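Local coordinates for protein aftrax (Archaeoglobus fulgidus, PDB 3ZC0) that binds and cleaves duplex RNA as an archaeal C3PO of the Translin/TRAX family, probably using its bound magnesium, and assembles from eight copies of the chain, at residues E139-M153 with L170-Y184. The protein carries 1 engineered substitution. Residues are numbered along the deposited sequence; the frame is centred on the assembly and turned at random.
Sequences ERMLEVMEKIYERLM and LDVARGGIERTKSDY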
ATOM      1  N   GLU E 139     -36.082  17.695   2.647  1.00 43.81           N
ATOM      2  CA  GLU E 139     -35.933  18.166   4.022  1.00 38.92           C
ATOM      3  C   GLU E 139     -35.971  17.001   5.006  1.00 55.24           C
ATOM      4  O   GLU E 139     -35.109  16.879   5.888  1.00 40.95           O
ATOM      5  CB  GLU E 139     -37.058  19.129   4.386  1.00 46.80           C
ATOM      6  CG  GLU E 139     -36.758  20.595   4.168  1.00 64.45           C
ATOM      7  CD  GLU E 139     -38.022  21.401   3.909  1.00 76.93           C
ATOM      8  OE1 GLU E 139     -38.694  21.779   4.895  1.00 93.79           O
ATOM      9  OE2 GLU E 139     -38.348  21.645   2.722  1.00 67.92           O
ATOM     10  N   ARG E 140     -36.988  16.154   4.874  1.00 50.56           N
ATOM     11  CA  ARG E 140     -37.093  15.010   5.774  1.00 61.72           C
ATOM     12  C   ARG E 140     -35.826  14.172   5.690  1.00 56.42           C
ATOM     13  O   ARG E 140     -35.210  13.866   6.709  1.00 49.26           O
ATOM     14  CB  ARG E 140     -38.348  14.176   5.488  1.00 70.52           C
ATOM     15  CG  ARG E 140     -39.645  14.927   5.806  1.00 87.01           C
ATOM     16  CD  ARG E 140     -40.865  14.021   5.764  1.00 92.48           C
ATOM     17  NE  ARG E 140     -41.099  13.458   4.434  1.00106.29           N
ATOM     18  CZ  ARG E 140     -41.964  13.946   3.549  1.00 96.36           C
ATOM     19  NH1 ARG E 140     -42.688  15.020   3.842  1.00 82.54           N
ATOM     20  NH2 ARG E 140     -42.106  13.355   2.367  1.00 79.36           N
ATOM     21  N   MET E 141     -35.409  13.854   4.471  1.00 55.77           N
ATOM     22  CA  MET E 141     -34.174  13.103   4.287  1.00 39.90           C
ATOM     23  C   MET E 141     -32.992  13.736   4.994  1.00 39.98           C
ATOM     24  O   MET E 141     -32.258  13.057   5.702  1.00 41.80           O
ATOM     25  CB  MET E 141     -33.881  12.901   2.811  1.00 38.81           C
ATOM     26  CG  MET E 141     -34.989  12.139   2.099  1.00 56.50           C
ATOM     27  SD  MET E 141     -35.269  10.498   2.775  1.00 51.94           S
ATOM     28  CE  MET E 141     -36.627  10.767   3.910  1.00 54.26           C
ATOM     29  N   LEU E 142     -32.816  15.036   4.814  1.00 43.23           N
ATOM     30  CA  LEU E 142     -31.746  15.742   5.497  1.00 43.10           C
ATOM     31  C   LEU E 142     -31.848  15.472   6.993  1.00 50.52           C
ATOM     32  O   LEU E 142     -30.843  15.181   7.657  1.00 42.28           O
ATOM     33  CB  LEU E 142     -31.836  17.246   5.235  1.00 29.81           C
ATOM     34  CG  LEU E 142     -30.728  17.934   4.440  1.00 40.69           C
ATOM     35  CD1 LEU E 142     -29.591  16.991   4.051  1.00 34.37           C
ATOM     36  CD2 LEU E 142     -31.342  18.572   3.212  1.00 50.38           C
ATOM     37  N   GLU E 143     -33.075  15.550   7.513  1.00 63.26           N
ATOM     38  CA  GLU E 143     -33.307  15.413   8.952  1.00 50.04           C
ATOM     39  C   GLU E 143     -32.875  14.037   9.433  1.00 48.41           C
ATOM     40  O   GLU E 143     -32.078  13.947  10.374  1.00 43.95           O
ATOM     41  CB  GLU E 143     -34.770  15.702   9.325  1.00 54.05           C
ATOM     42  CG  GLU E 143     -35.179  17.183   9.209  1.00 88.85           C
ATOM     43  CD  GLU E 143     -36.662  17.441   9.522  1.00104.61           C
ATOM     44  OE1 GLU E 143     -37.374  16.498   9.941  1.00 90.11           O
ATOM     45  OE2 GLU E 143     -37.115  18.596   9.348  1.00 82.32           O
ATOM     46  N   VAL E 144     -33.369  12.975   8.782  1.00 35.52           N
ATOM     47  CA  VAL E 144     -32.933  11.611   9.136  1.00 49.54           C
ATOM     48  C   VAL E 144     -31.409  11.434   9.028  1.00 52.26           C
ATOM     49  O   VAL E 144     -30.785  10.957   9.975  1.00 50.64           O
ATOM     50  CB  VAL E 144     -33.745  10.445   8.424  1.00 40.80           C
ATOM     51  CG1 VAL E 144     -34.399  10.914   7.171  1.00 51.64           C
ATOM     52  CG2 VAL E 144     -32.868   9.218   8.155  1.00 35.48           C
ATOM     53  N   MET E 145     -30.823  11.856   7.903  1.00 47.82           N
ATOM     54  CA  MET E 145     -29.371  11.818   7.696  1.00 44.16           C
ATOM     55  C   MET E 145     -28.637  12.379   8.891  1.00 43.81           C
ATOM     56  O   MET E 145     -27.805  11.700   9.516  1.00 59.02           O
ATOM     57  CB  MET E 145     -28.979  12.596   6.434  1.00 38.59           C
ATOM     58  CG  MET E 145     -29.340  11.853   5.145  1.00 54.77           C
ATOM     59  SD  MET E 145     -29.116  12.774   3.610  1.00 44.55           S
ATOM     60  CE  MET E 145     -27.395  13.279   3.811  1.00 52.58           C
ATOM     61  N   GLU E 146     -28.968  13.620   9.216  1.00 43.20           N
ATOM     62  CA  GLU E 146     -28.424  14.273  10.391  1.00 41.13           C
ATOM     63  C   GLU E 146     -28.643  13.451  11.673  1.00 46.00           C
ATOM     64  O   GLU E 146     -27.746  13.377  12.517  1.00 44.36           O
ATOM     65  CB  GLU E 146     -29.038  15.666  10.541  1.00 38.99           C
ATOM     66  CG  GLU E 146     -28.451  16.739   9.641  1.00 42.81           C
ATOM     67  CD  GLU E 146     -27.132  17.302  10.160  1.00 76.11           C
ATOM     68  OE1 GLU E 146     -26.509  16.672  11.051  1.00 85.33           O
ATOM     69  OE2 GLU E 146     -26.722  18.383   9.679  1.00 55.12           O
ATOM     70  N   LYS E 147     -29.820  12.832  11.815  1.00 41.92           N
ATOM     71  CA  LYS E 147     -30.141  12.062  13.018  1.00 37.09           C
ATOM     72  C   LYS E 147     -29.179  10.901  13.161  1.00 49.03           C
ATOM     73  O   LYS E 147     -28.496  10.776  14.173  1.00 47.15           O
ATOM     74  CB  LYS E 147     -31.575  11.540  12.988  1.00 34.26           C
ATOM     75  N   ILE E 148     -29.130  10.060  12.133  1.00 45.54           N
ATOM     76  CA  ILE E 148     -28.214   8.935  12.072  1.00 26.85           C
ATOM     77  C   ILE E 148     -26.798   9.375  12.390  1.00 35.18           C
ATOM     78  O   ILE E 148     -26.124   8.742  13.198  1.00 40.81           O
ATOM     79  CB  ILE E 148     -28.213   8.287  10.690  1.00 29.85           C
ATOM     80  CG1 ILE E 148     -29.600   7.751  10.336  1.00 35.93           C
ATOM     81  CG2 ILE E 148     -27.229   7.147  10.643  1.00 31.33           C
ATOM     82  CD1 ILE E 148     -29.730   7.292   8.874  1.00 32.63           C
ATOM     83  N   TYR E 149     -26.340  10.460  11.776  1.00 31.56           N
ATOM     84  CA  TYR E 149     -24.996  10.935  12.096  1.00 40.38           C
ATOM     85  C   TYR E 149     -24.853  11.182  13.587  1.00 38.75           C
ATOM     86  O   TYR E 149     -23.950  10.631  14.225  1.00 44.69           O
ATOM     87  CB  TYR E 149     -24.598  12.195  11.313  1.00 47.96           C
ATOM     88  CG  TYR E 149     -23.157  12.615  11.588  1.00 59.91           C
ATOM     89  CD1 TYR E 149     -22.094  11.974  10.955  1.00 53.83           C
ATOM     90  CD2 TYR E 149     -22.856  13.636  12.493  1.00 48.68           C
ATOM     91  CE1 TYR E 149     -20.775  12.342  11.212  1.00 58.96           C
ATOM     92  CE2 TYR E 149     -21.539  14.010  12.752  1.00 53.39           C
ATOM     93  CZ  TYR E 149     -20.501  13.360  12.112  1.00 62.80           C
ATOM     94  OH  TYR E 149     -19.188  13.723  12.360  1.00 62.12           O
ATOM     95  N   GLU E 150     -25.769  11.983  14.133  1.00 49.07           N
ATOM     96  CA  GLU E 150     -25.774  12.362  15.555  1.00 51.97           C
ATOM     97  C   GLU E 150     -25.740  11.143  16.495  1.00 59.94           C
ATOM     98  O   GLU E 150     -24.852  11.025  17.351  1.00 57.42           O
ATOM     99  CB  GLU E 150     -26.997  13.237  15.854  1.00 54.10           C
ATOM    100  CG  GLU E 150     -26.988  13.969  17.197  1.00 56.58           C
ATOM    101  CD  GLU E 150     -28.404  14.234  17.742  1.00 98.16           C
ATOM    102  OE1 GLU E 150     -29.380  13.588  17.275  1.00 77.67           O
ATOM    103  OE2 GLU E 150     -28.537  15.085  18.652  1.00 93.12           O
ATOM    104  N   ARG E 151     -26.689  10.227  16.315  1.00 39.38           N
ATOM    105  CA  ARG E 151     -26.775   9.047  17.167  1.00 50.87           C
ATOM    106  C   ARG E 151     -25.558   8.129  17.029  1.00 48.13           C
ATOM    107  O   ARG E 151     -24.985   7.702  18.027  1.00 55.06           O
ATOM    108  CB  ARG E 151     -28.083   8.286  16.908  1.00 39.11           C
ATOM    109  CG  ARG E 151     -29.338   9.136  17.158  1.00 54.60           C
ATOM    110  CD  ARG E 151     -30.062   8.790  18.466  1.00 71.26           C
ATOM    111  NE  ARG E 151     -29.196   8.082  19.406  1.00 80.91           N
ATOM    112  CZ  ARG E 151     -28.353   8.682  20.240  1.00 94.07           C
ATOM    113  NH1 ARG E 151     -28.263  10.011  20.248  1.00 87.54           N
ATOM    114  NH2 ARG E 151     -27.591   7.954  21.053  1.00 79.28           N
ATOM    115  N   LEU E 152     -25.154   7.844  15.796  1.00 49.59           N
ATOM    116  CA  LEU E 152     -24.029   6.943  15.557  1.00 34.83           C
ATOM    117  C   LEU E 152     -22.699   7.497  16.037  1.00 41.98           C
ATOM    118  O   LEU E 152     -21.782   6.736  16.304  1.00 42.52           O
ATOM    119  CB  LEU E 152     -23.919   6.595  14.077  1.00 40.04           C
ATOM    120  CG  LEU E 152     -24.462   5.223  13.689  1.00 45.18           C
ATOM    121  CD1 LEU E 152     -25.738   4.932  14.457  1.00 40.82           C
ATOM    122  CD2 LEU E 152     -24.694   5.154  12.175  1.00 38.58           C
ATOM    123  N   MET E 153     -22.577   8.816  16.137  1.00 42.10           N
ATOM    124  CA  MET E 153     -21.313   9.385  16.591  1.00 42.95           C
ATOM    125  C   MET E 153     -21.018   8.975  18.033  1.00 51.35           C
ATOM    126  O   MET E 153     -19.862   8.857  18.446  1.00 53.42           O
ATOM    127  CB  MET E 153     -21.305  10.905  16.447  1.00 44.65           C
ATOM    128  CG  MET E 153     -20.841  11.379  15.080  1.00 48.18           C
ATOM    129  SD  MET E 153     -19.142  10.870  14.718  1.00 52.02           S
ATOM    130  CE  MET E 153     -18.216  11.919  15.802  1.00 35.74           C
ATOM    131  N   LEU E 170     -18.670   7.273   8.952  1.00 41.50           N
ATOM    132  CA  LEU E 170     -19.327   8.449   9.496  1.00 37.56           C
ATOM    133  C   LEU E 170     -18.724   9.719   8.934  1.00 51.28           C
ATOM    134  O   LEU E 170     -19.447  10.682   8.697  1.00 53.64           O
ATOM    135  CB  LEU E 170     -19.284   8.453  11.023  1.00 33.30           C
ATOM    136  CG  LEU E 170     -20.352   7.545  11.637  1.00 48.97           C
ATOM    137  CD1 LEU E 170     -20.307   7.562  13.153  1.00 46.10           C
ATOM    138  CD2 LEU E 170     -21.733   7.931  11.133  1.00 42.93           C
ATOM    139  N   ASP E 171     -17.408   9.734   8.721  1.00 51.97           N
ATOM    140  CA  ASP E 171     -16.790  10.899   8.080  1.00 39.47           C
ATOM    141  C   ASP E 171     -17.321  11.095   6.664  1.00 42.25           C
ATOM    142  O   ASP E 171     -17.761  12.204   6.298  1.00 45.27           O
ATOM    143  CB  ASP E 171     -15.265  10.828   8.117  1.00 45.02           C
ATOM    144  CG  ASP E 171     -14.714  11.235   9.465  1.00 68.22           C
ATOM    145  OD1 ASP E 171     -15.483  11.848  10.244  1.00 68.77           O
ATOM    146  OD2 ASP E 171     -13.532  10.949   9.747  1.00 64.91           O
ATOM    147  N   VAL E 172     -17.322  10.011   5.888  1.00 40.97           N
ATOM    148  CA  VAL E 172     -17.971  10.032   4.585  1.00 41.23           C
ATOM    149  C   VAL E 172     -19.394  10.584   4.698  1.00 39.06           C
ATOM    150  O   VAL E 172     -19.763  11.516   3.995  1.00 48.93           O
ATOM    151  CB  VAL E 172     -18.007   8.637   3.964  1.00 50.62           C
ATOM    152  CG1 VAL E 172     -18.677   8.664   2.552  1.00 35.60           C
ATOM    153  CG2 VAL E 172     -16.599   8.076   3.913  1.00 32.22           C
ATOM    154  N   ALA E 173     -20.174  10.027   5.612  1.00 37.94           N
ATOM    155  CA  ALA E 173     -21.531  10.485   5.843  1.00 39.05           C
ATOM    156  C   ALA E 173     -21.603  11.993   6.104  1.00 43.27           C
ATOM    157  O   ALA E 173     -22.444  12.666   5.515  1.00 36.99           O
ATOM    158  CB  ALA E 173     -22.168   9.705   6.975  1.00 30.36           C
ATOM    159  N   ARG E 174     -20.717  12.517   6.953  1.00 36.37           N
ATOM    160  CA  ARG E 174     -20.698  13.939   7.278  1.00 43.30           C
ATOM    161  C   ARG E 174     -20.555  14.725   5.994  1.00 44.65           C
ATOM    162  O   ARG E 174     -21.322  15.665   5.722  1.00 49.30           O
ATOM    163  CB  ARG E 174     -19.521  14.265   8.187  1.00 43.40           C
ATOM    164  CG  ARG E 174     -19.743  15.386   9.228  1.00 40.95           C
ATOM    165  CD  ARG E 174     -20.906  16.311   8.914  1.00 38.51           C
ATOM    166  NE  ARG E 174     -21.992  16.144   9.880  1.00 63.01           N
ATOM    167  CZ  ARG E 174     -23.154  16.795   9.844  1.00 56.70           C
ATOM    168  NH1 ARG E 174     -23.399  17.677   8.896  1.00 40.24           N
ATOM    169  NH2 ARG E 174     -24.076  16.562  10.769  1.00 74.56           N
ATOM    170  N   GLY E 175     -19.575  14.320   5.194  1.00 44.63           N
ATOM    171  CA  GLY E 175     -19.374  14.939   3.891  1.00 47.69           C
ATOM    172  C   GLY E 175     -20.637  14.950   3.047  1.00 40.38           C
ATOM    173  O   GLY E 175     -21.051  15.988   2.540  1.00 44.28           O
ATOM    174  N   GLY E 176     -21.256  13.785   2.910  1.00 36.65           N
ATOM    175  CA  GLY E 176     -22.506  13.671   2.194  1.00 42.68           C
ATOM    176  C   GLY E 176     -23.568  14.635   2.693  1.00 39.38           C
ATOM    177  O   GLY E 176     -24.164  15.346   1.899  1.00 38.64           O
ATOM    178  N   ILE E 177     -23.804  14.658   4.000  1.00 38.55           N
ATOM    179  CA  ILE E 177     -24.799  15.551   4.581  1.00 44.06           C
ATOM    180  C   ILE E 177     -24.516  16.990   4.151  1.00 46.87           C
ATOM    181  O   ILE E 177     -25.403  17.686   3.671  1.00 42.69           O
ATOM    182  CB  ILE E 177     -24.818  15.466   6.124  1.00 35.08           C
ATOM    183  CG1 ILE E 177     -25.171  14.066   6.584  1.00 42.94           C
ATOM    184  CG2 ILE E 177     -25.820  16.426   6.709  1.00 30.35           C
ATOM    185  CD1 ILE E 177     -24.681  13.780   7.988  1.00 59.32           C
ATOM    186  N   GLU E 178     -23.274  17.431   4.299  1.00 43.76           N
ATOM    187  CA  GLU E 178     -22.975  18.810   3.962  1.00 36.54           C
ATOM    188  C   GLU E 178     -23.218  19.072   2.493  1.00 36.29           C
ATOM    189  O   GLU E 178     -23.805  20.082   2.124  1.00 42.63           O
ATOM    190  CB  GLU E 178     -21.545  19.141   4.290  1.00 22.40           C
ATOM    191  CG  GLU E 178     -21.436  20.158   5.345  1.00 44.24           C
ATOM    192  CD  GLU E 178     -21.786  19.594   6.699  1.00 56.12           C
ATOM    193  OE1 GLU E 178     -21.029  18.715   7.166  1.00 41.30           O
ATOM    194  OE2 GLU E 178     -22.810  20.033   7.291  1.00 58.19           O
ATOM    195  N   ARG E 179     -22.766  18.148   1.658  1.00 32.51           N
ATOM    196  CA  ARG E 179     -22.920  18.310   0.225  1.00 51.79           C
ATOM    197  C   ARG E 179     -24.417  18.475  -0.056  1.00 46.01           C
ATOM    198  O   ARG E 179     -24.836  19.403  -0.746  1.00 49.12           O
ATOM    199  CB  ARG E 179     -22.293  17.121  -0.529  1.00 48.14           C
ATOM    200  CG  ARG E 179     -21.925  17.395  -1.995  1.00 75.76           C
ATOM    201  CD  ARG E 179     -21.073  16.264  -2.616  1.00 84.16           C
ATOM    202  NE  ARG E 179     -19.759  16.111  -1.985  1.00 76.01           N
ATOM    203  CZ  ARG E 179     -19.391  15.070  -1.235  1.00 92.32           C
ATOM    204  NH1 ARG E 179     -20.238  14.067  -1.008  1.00 95.30           N
ATOM    205  NH2 ARG E 179     -18.169  15.025  -0.709  1.00 60.19           N
ATOM    206  N   THR E 180     -25.221  17.612   0.547  1.00 39.08           N
ATOM    207  CA  THR E 180     -26.655  17.655   0.348  1.00 43.38           C
ATOM    208  C   THR E 180     -27.225  19.005   0.796  1.00 44.52           C
ATOM    209  O   THR E 180     -28.052  19.590   0.101  1.00 39.22           O
ATOM    210  CB  THR E 180     -27.359  16.447   1.025  1.00 43.43           C
ATOM    211  OG1 THR E 180     -26.741  15.235   0.573  1.00 39.94           O
ATOM    212  CG2 THR E 180     -28.846  16.396   0.662  1.00 35.01           C
ATOM    213  N   LYS E 181     -26.748  19.518   1.928  1.00 52.05           N
ATOM    214  CA  LYS E 181     -27.214  20.807   2.421  1.00 49.43           C
ATOM    215  C   LYS E 181     -26.934  21.862   1.370  1.00 48.67           C
ATOM    216  O   LYS E 181     -27.828  22.634   1.004  1.00 41.65           O
ATOM    217  CB  LYS E 181     -26.556  21.164   3.757  1.00 32.56           C
ATOM    218  CG  LYS E 181     -27.214  20.508   4.970  1.00 33.41           C
ATOM    219  CD  LYS E 181     -26.467  20.873   6.226  1.00 62.68           C
ATOM    220  CE  LYS E 181     -27.288  20.617   7.472  1.00 47.55           C
ATOM    221  NZ  LYS E 181     -26.625  21.258   8.651  1.00 65.56           N
ATOM    222  N   SER E 182     -25.699  21.866   0.868  1.00 45.52           N
ATOM    223  CA  SER E 182     -25.289  22.793  -0.181  1.00 45.28           C
ATOM    224  C   SER E 182     -26.213  22.728  -1.410  1.00 47.51           C
ATOM    225  O   SER E 182     -26.611  23.765  -1.944  1.00 52.88           O
ATOM    226  CB  SER E 182     -23.838  22.540  -0.582  1.00 43.53           C
ATOM    227  OG  SER E 182     -23.547  23.134  -1.837  1.00 44.76           O
ATOM    228  N   ASP E 183     -26.560  21.513  -1.832  1.00 44.26           N
ATOM    229  CA  ASP E 183     -27.456  21.309  -2.967  1.00 47.95           C
ATOM    230  C   ASP E 183     -28.847  21.854  -2.673  1.00 50.16           C
ATOM    231  O   ASP E 183     -29.473  22.527  -3.505  1.00 54.41           O
ATOM    232  CB  ASP E 183     -27.575  19.820  -3.289  1.00 48.04           C
ATOM    233  CG  ASP E 183     -26.301  19.242  -3.859  1.00 49.81           C
ATOM    234  OD1 ASP E 183     -25.610  19.962  -4.612  1.00 59.70           O
ATOM    235  OD2 ASP E 183     -25.988  18.071  -3.552  1.00 50.54           O
ATOM    236  N   TYR E 184     -29.330  21.543  -1.480  1.00 50.13           N
ATOM    237  CA  TYR E 184     -30.628  21.997  -1.034  1.00 51.24           C
ATOM    238  C   TYR E 184     -30.685  23.516  -1.045  1.00 48.80           C
ATOM    239  O   TYR E 184     -31.685  24.095  -1.455  1.00 36.80           O
ATOM    240  CB  TYR E 184     -30.899  21.471   0.369  1.00 44.68           C
ATOM    241  CG  TYR E 184     -32.166  21.998   0.976  1.00 48.55           C
ATOM    242  CD1 TYR E 184     -33.396  21.424   0.666  1.00 50.29           C
ATOM    243  CD2 TYR E 184     -32.134  23.070   1.865  1.00 36.25           C
ATOM    244  CE1 TYR E 184     -34.570  21.909   1.222  1.00 49.23           C
ATOM    245  CE2 TYR E 184     -33.293  23.565   2.424  1.00 45.85           C
ATOM    246  CZ  TYR E 184     -34.512  22.985   2.103  1.00 56.13           C
ATOM    247  OH  TYR E 184     -35.665  23.488   2.680  1.00 45.81           O
TER
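Glu146 reaches across from helix 135-153 to two cations of helix 166-187, forming salt bridges with Arg174 (OE1 to NH2) and Lys181 (OE2 to NZ, 3.1 Å, weak as a hydrogen bond). The carboxylate meets the edge of the guanidinium, the two planes turned 55° apart. Glu178, one turn beyond Arg174, takes Arg174 NH1 on the syn side of its OE1 at 3.1 Å, so the arginine is shared by two acids, which probably limits how freely the guanidinium turns. Arg174 also makes a cation-pi contact: its CZ stands 4.5 Å from the centroid of the Tyr149 ring, over one face, while Met153 CG covers the opposite face. The Tyr149 ring lies alongside helix 166-187, its edge facing Leu170 O, because chi1 (-176°) sets CG opposite the backbone N. These are the last two helices of the all-helical Translin fold; segments 139-153 and 170-184 run roughly antiparallel (155°), their axes 10.2 Å apart at closest approach. Ile177 fills the middle, CD1 over the centre of the Arg174 guanidinium and against Tyr149 CB, CG1 3.6 Å from Met145 CE. Leu142 is a knob among Ile177, Thr180, Lys181 and Tyr184, its CD1 3.5 Å from Thr180 CG2. Thr180 OG1 hydrogen-bonds to Gly176 O and to Arg123 of helix 108-132. At the far end Leu170 CD1 lies against Leu152 CB and Met153 SD. Arg179 forms a salt bridge with an RNA phosphate.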